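Local structure of charybdin (Charybdis maritima, 2B7U) at residues 18-26 with 177-185. The protein belongs to the ribosome-inactivating protein family and folds as a single chain of mixed helix and sheet. Numbering follows the deposited sequence.
Sequences RLTGQTYTD and HFAFNLESS
Gly21 and Ala179 bring the two backbones together, their CA atoms 4.2 Å apart, where the start of helix 21-35 packs against helix 172-180 at Ala179. Gly21, with no side chain, brings its CA to 3.4 Å from Ala179 O.

Van der Waals packing makes up most of the contact. Leu182 directs CD2 at the turn before helix 21-35, where this methyl lies against the carbonyl oxygen of Thr20, 3.4 Å from Leu182 CD2 to Thr20 O, and meets Tyr24 CB and, from a side chain crossing at about a right angle, Leu19 CD1. With CG anti to the backbone N (chi1 169°), the Tyr24 ring reaches along helix 172-180. Ala179 CB touches both its edge at Tyr24 CD2, 3.9 Å away, and Thr25 OG1, at 3.3 Å. Phe178 CB lies obliquely to the ring, 3.6 Å from Tyr24 OH. That hydroxyl also meets the edge of the Phe178 ring, while its hydrogen bond goes to Met164 O of helix 151-170.

Polar bonds order the first segment internally. Thr20 and Thr23 form a capping box of two nearly straight bonds: Thr23 N donates to Thr20 OG1 with an N-H...O angle of 166°, and Thr20 N to Thr23 OG1 with one of 172°. Thr25 OG1 donates to Gly21 O over 2.9 Å, and Thr25 N reaches the same oxygen from the opposite face of its plane.

At the solvent-exposed margin, Glu183 runs alongside Thr20, with OE2 3.8 Å from Thr20 CB. Cohesion between the segments therefore rests chiefly on van der Waals fit, with Thr20, Thr23 and Thr25 bonded within their own segment and the Tyr24 hydroxyl to Met164 O.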
ATOM      1  N   ARG A  18      13.702 -13.898 -10.186  1.00 25.38           N
ATOM      2  CA  ARG A  18      12.941 -15.077 -10.646  1.00 26.14           C
ATOM      3  C   ARG A  18      11.417 -14.885 -10.508  1.00 25.06           C
ATOM      4  O   ARG A  18      10.647 -15.839 -10.657  1.00 25.60           O
ATOM      5  CB  ARG A  18      13.431 -16.348  -9.907  1.00 27.61           C
ATOM      6  CG  ARG A  18      12.590 -16.906  -8.725  1.00 30.73           C
ATOM      7  CD  ARG A  18      12.216 -15.861  -7.687  1.00 34.90           C
ATOM      8  NE  ARG A  18      11.127 -16.301  -6.802  1.00 35.65           N
ATOM      9  CZ  ARG A  18      10.282 -15.474  -6.185  1.00 38.44           C
ATOM     10  NH1 ARG A  18      10.376 -14.163  -6.367  1.00 39.92           N
ATOM     11  NH2 ARG A  18       9.331 -15.951  -5.385  1.00 38.49           N
ATOM     12  N   LEU A  19      10.999 -13.651 -10.239  1.00 23.85           N
ATOM     13  CA  LEU A  19       9.608 -13.347  -9.907  1.00 22.81           C
ATOM     14  C   LEU A  19       8.677 -13.734 -11.063  1.00 21.61           C
ATOM     15  O   LEU A  19       8.937 -13.385 -12.215  1.00 21.48           O
ATOM     16  CB  LEU A  19       9.462 -11.839  -9.623  1.00 22.83           C
ATOM     17  CG  LEU A  19       8.752 -11.315  -8.372  1.00 25.58           C
ATOM     18  CD1 LEU A  19       8.158  -9.940  -8.665  1.00 24.25           C
ATOM     19  CD2 LEU A  19       7.734 -12.235  -7.834  1.00 23.84           C
ATOM     20  N   THR A  20       7.595 -14.444 -10.749  1.00 19.66           N
ATOM     21  CA  THR A  20       6.564 -14.753 -11.734  1.00 19.11           C
ATOM     22  C   THR A  20       5.219 -14.248 -11.228  1.00 17.68           C
ATOM     23  O   THR A  20       5.099 -13.865 -10.060  1.00 17.31           O
ATOM     24  CB  THR A  20       6.443 -16.261 -11.991  1.00 19.81           C
ATOM     25  OG1 THR A  20       5.925 -16.926 -10.829  1.00 19.53           O
ATOM     26  CG2 THR A  20       7.790 -16.844 -12.349  1.00 19.85           C
ATOM     27  N   GLY A  21       4.215 -14.268 -12.104  1.00 17.43           N
ATOM     28  CA  GLY A  21       2.841 -13.902 -11.725  1.00 16.75           C
ATOM     29  C   GLY A  21       2.386 -14.679 -10.512  1.00 17.13           C
ATOM     30  O   GLY A  21       1.822 -14.110  -9.565  1.00 17.02           O
ATOM     31  N   GLN A  22       2.667 -15.980 -10.519  1.00 16.47           N
ATOM     32  CA  GLN A  22       2.255 -16.858  -9.438  1.00 17.09           C
ATOM     33  C   GLN A  22       2.986 -16.568  -8.133  1.00 16.25           C
ATOM     34  O   GLN A  22       2.358 -16.479  -7.071  1.00 15.69           O
ATOM     35  CB  GLN A  22       2.454 -18.328  -9.835  1.00 17.45           C
ATOM     36  CG  GLN A  22       1.323 -18.932 -10.653  1.00 22.63           C
ATOM     37  CD  GLN A  22       0.772 -18.011 -11.720  1.00 27.05           C
ATOM     38  OE1 GLN A  22       1.498 -17.594 -12.619  1.00 32.76           O
ATOM     39  NE2 GLN A  22      -0.532 -17.714 -11.645  1.00 29.53           N
ATOM     40  N   THR A  23       4.304 -16.379  -8.187  1.00 15.52           N
ATOM     41  CA  THR A  23       5.038 -16.143  -6.931  1.00 15.81           C
ATOM     42  C   THR A  23       4.799 -14.729  -6.353  1.00 15.14           C
ATOM     43  O   THR A  23       4.853 -14.532  -5.145  1.00 15.11           O
ATOM     44  CB  THR A  23       6.522 -16.448  -7.063  1.00 16.77           C
ATOM     45  OG1 THR A  23       7.105 -15.610  -8.065  1.00 18.88           O
ATOM     46  CG2 THR A  23       6.707 -17.913  -7.421  1.00 17.95           C
ATOM     47  N   TYR A  24       4.539 -13.767  -7.223  1.00 14.42           N
ATOM     48  CA  TYR A  24       4.113 -12.433  -6.790  1.00 14.27           C
ATOM     49  C   TYR A  24       2.752 -12.557  -6.095  1.00 14.01           C
ATOM     50  O   TYR A  24       2.580 -12.016  -5.004  1.00 14.66           O
ATOM     51  CB  TYR A  24       4.008 -11.529  -8.001  1.00 14.05           C
ATOM     52  CG  TYR A  24       3.322 -10.207  -7.748  1.00 13.69           C
ATOM     53  CD1 TYR A  24       3.992  -9.162  -7.101  1.00 14.05           C
ATOM     54  CD2 TYR A  24       2.045  -9.979  -8.200  1.00 13.98           C
ATOM     55  CE1 TYR A  24       3.374  -7.941  -6.878  1.00 14.05           C
ATOM     56  CE2 TYR A  24       1.420  -8.745  -7.991  1.00 12.53           C
ATOM     57  CZ  TYR A  24       2.095  -7.737  -7.362  1.00 13.97           C
ATOM     58  OH  TYR A  24       1.409  -6.564  -7.188  1.00 15.79           O
ATOM     59  N   THR A  25       1.798 -13.249  -6.709  1.00 13.75           N
ATOM     60  CA  THR A  25       0.490 -13.426  -6.089  1.00 14.96           C
ATOM     61  C   THR A  25       0.604 -14.095  -4.717  1.00 14.94           C
ATOM     62  O   THR A  25      -0.058 -13.685  -3.749  1.00 14.75           O
ATOM     63  CB  THR A  25      -0.417 -14.214  -7.023  1.00 15.07           C
ATOM     64  OG1 THR A  25      -0.647 -13.432  -8.208  1.00 16.72           O
ATOM     65  CG2 THR A  25      -1.741 -14.524  -6.335  1.00 17.00           C
ATOM     66  N   ASP A  26       1.419 -15.147  -4.634  1.00 15.23           N
ATOM     67  CA  ASP A  26       1.671 -15.838  -3.374  1.00 16.17           C
ATOM     68  C   ASP A  26       2.202 -14.863  -2.317  1.00 15.33           C
ATOM     69  O   ASP A  26       1.798 -14.873  -1.162  1.00 15.94           O
ATOM     70  CB  ASP A  26       2.703 -16.975  -3.526  1.00 16.38           C
ATOM     71  CG  ASP A  26       2.275 -18.111  -4.479  1.00 20.99           C
ATOM     72  OD1 ASP A  26       3.198 -18.828  -4.946  1.00 24.58           O
ATOM     73  OD2 ASP A  26       1.066 -18.320  -4.731  1.00 23.25           O
ATOM     74  N   HIS A 177      -4.061  -7.567 -11.747  1.00 15.75           N
ATOM     75  CA  HIS A 177      -3.606  -6.851 -12.912  1.00 16.17           C
ATOM     76  C   HIS A 177      -2.098  -6.893 -13.010  1.00 15.51           C
ATOM     77  O   HIS A 177      -1.525  -7.109 -14.090  1.00 16.12           O
ATOM     78  CB  HIS A 177      -4.058  -5.391 -12.869  1.00 16.91           C
ATOM     79  CG  HIS A 177      -3.574  -4.597 -14.036  1.00 17.87           C
ATOM     80  ND1 HIS A 177      -4.109  -4.734 -15.298  1.00 19.90           N
ATOM     81  CD2 HIS A 177      -2.589  -3.676 -14.140  1.00 20.75           C
ATOM     82  CE1 HIS A 177      -3.470  -3.928 -16.130  1.00 19.77           C
ATOM     83  NE2 HIS A 177      -2.549  -3.276 -15.455  1.00 21.96           N
ATOM     84  N   PHE A 178      -1.429  -6.682 -11.882  1.00 14.53           N
ATOM     85  CA  PHE A 178       0.025  -6.654 -11.896  1.00 14.64           C
ATOM     86  C   PHE A 178       0.598  -8.055 -12.077  1.00 16.04           C
ATOM     87  O   PHE A 178       1.645  -8.210 -12.713  1.00 16.70           O
ATOM     88  CB  PHE A 178       0.585  -5.978 -10.643  1.00 14.71           C
ATOM     89  CG  PHE A 178       0.328  -4.498 -10.575  1.00 14.84           C
ATOM     90  CD1 PHE A 178       0.331  -3.701 -11.713  1.00 17.67           C
ATOM     91  CD2 PHE A 178       0.121  -3.881  -9.341  1.00 15.05           C
ATOM     92  CE1 PHE A 178       0.107  -2.319 -11.632  1.00 18.37           C
ATOM     93  CE2 PHE A 178      -0.069  -2.513  -9.274  1.00 15.97           C
ATOM     94  CZ  PHE A 178      -0.078  -1.734 -10.407  1.00 16.34           C
ATOM     95  N   ALA A 179      -0.097  -9.073 -11.580  1.00 16.24           N
ATOM     96  CA  ALA A 179       0.360 -10.460 -11.689  1.00 17.56           C
ATOM     97  C   ALA A 179       0.296 -10.935 -13.134  1.00 18.73           C
ATOM     98  O   ALA A 179       1.238 -11.572 -13.645  1.00 19.20           O
ATOM     99  CB  ALA A 179      -0.483 -11.375 -10.791  1.00 17.75           C
ATOM    100  N   PHE A 180      -0.790 -10.582 -13.804  1.00 20.00           N
ATOM    101  CA  PHE A 180      -1.093 -11.122 -15.134  1.00 22.40           C
ATOM    102  C   PHE A 180      -0.153 -10.514 -16.176  1.00 23.08           C
ATOM    103  O   PHE A 180       0.081 -11.121 -17.220  1.00 24.42           O
ATOM    104  CB  PHE A 180      -2.562 -10.847 -15.505  1.00 23.77           C
ATOM    105  CG  PHE A 180      -3.589 -11.522 -14.596  1.00 25.52           C
ATOM    106  CD1 PHE A 180      -3.227 -12.464 -13.627  1.00 27.33           C
ATOM    107  CD2 PHE A 180      -4.943 -11.246 -14.755  1.00 28.09           C
ATOM    108  CE1 PHE A 180      -4.183 -13.078 -12.841  1.00 28.20           C
ATOM    109  CE2 PHE A 180      -5.908 -11.876 -13.962  1.00 28.36           C
ATOM    110  CZ  PHE A 180      -5.522 -12.781 -13.006  1.00 27.29           C
ATOM    111  N   ASN A 181       0.385  -9.332 -15.880  1.00 23.27           N
ATOM    112  CA  ASN A 181       1.176  -8.530 -16.822  1.00 24.33           C
ATOM    113  C   ASN A 181       2.659  -8.448 -16.429  1.00 24.45           C
ATOM    114  O   ASN A 181       3.462  -7.783 -17.090  1.00 24.79           O
ATOM    115  CB  ASN A 181       0.577  -7.127 -16.913  1.00 24.46           C
ATOM    116  CG  ASN A 181      -0.736  -7.094 -17.689  1.00 26.45           C
ATOM    117  OD1 ASN A 181      -0.747  -7.290 -18.908  1.00 28.83           O
ATOM    118  ND2 ASN A 181      -1.838  -6.839 -16.996  1.00 25.28           N
ATOM    119  N   LEU A 182       3.026  -9.175 -15.380  1.00 24.47           N
ATOM    120  CA  LEU A 182       4.302  -8.991 -14.708  1.00 24.56           C
ATOM    121  C   LEU A 182       5.520  -9.262 -15.584  1.00 24.91           C
ATOM    122  O   LEU A 182       6.457  -8.473 -15.615  1.00 23.58           O
ATOM    123  CB  LEU A 182       4.348  -9.883 -13.471  1.00 24.56           C
ATOM    124  CG  LEU A 182       5.495  -9.674 -12.500  1.00 25.15           C
ATOM    125  CD1 LEU A 182       5.365  -8.359 -11.747  1.00 26.08           C
ATOM    126  CD2 LEU A 182       5.529 -10.843 -11.558  1.00 25.53           C
ATOM    127  N   GLU A 183       5.488 -10.368 -16.310  1.00 26.50           N
ATOM    128  CA  GLU A 183       6.652 -10.783 -17.099  1.00 28.56           C
ATOM    129  C   GLU A 183       6.660 -10.195 -18.508  1.00 29.72           C
ATOM    130  O   GLU A 183       7.521 -10.551 -19.325  1.00 30.55           O
ATOM    131  CB  GLU A 183       6.726 -12.305 -17.132  1.00 28.54           C
ATOM    132  CG  GLU A 183       6.915 -12.928 -15.751  1.00 29.29           C
ATOM    133  CD  GLU A 183       7.436 -14.350 -15.824  1.00 30.28           C
ATOM    134  OE1 GLU A 183       8.666 -14.528 -16.002  1.00 33.49           O
ATOM    135  OE2 GLU A 183       6.617 -15.287 -15.709  1.00 32.28           O
ATOM    136  N   SER A 184       5.727  -9.285 -18.786  1.00 30.92           N
ATOM    137  CA  SER A 184       5.643  -8.623 -20.083  1.00 32.19           C
ATOM    138  C   SER A 184       6.879  -7.776 -20.349  1.00 33.07           C
ATOM    139  O   SER A 184       7.411  -7.138 -19.440  1.00 33.58           O
ATOM    140  CB  SER A 184       4.393  -7.741 -20.151  1.00 32.29           C
ATOM    141  OG  SER A 184       4.304  -7.084 -21.407  1.00 33.33           O
ATOM    142  N   SER A 185       7.326  -7.779 -21.604  1.00 34.26           N
ATOM    143  CA  SER A 185       8.459  -6.961 -22.040  1.00 35.01           C
ATOM    144  C   SER A 185       8.055  -5.514 -22.346  1.00 35.50           C
ATOM    145  O   SER A 185       8.915  -4.626 -22.399  1.00 35.71           O
ATOM    146  CB  SER A 185       9.122  -7.586 -23.276  1.00 35.14           C
ATOM    147  OG  SER A 185       8.192  -7.744 -24.338  1.00 36.53           O
TER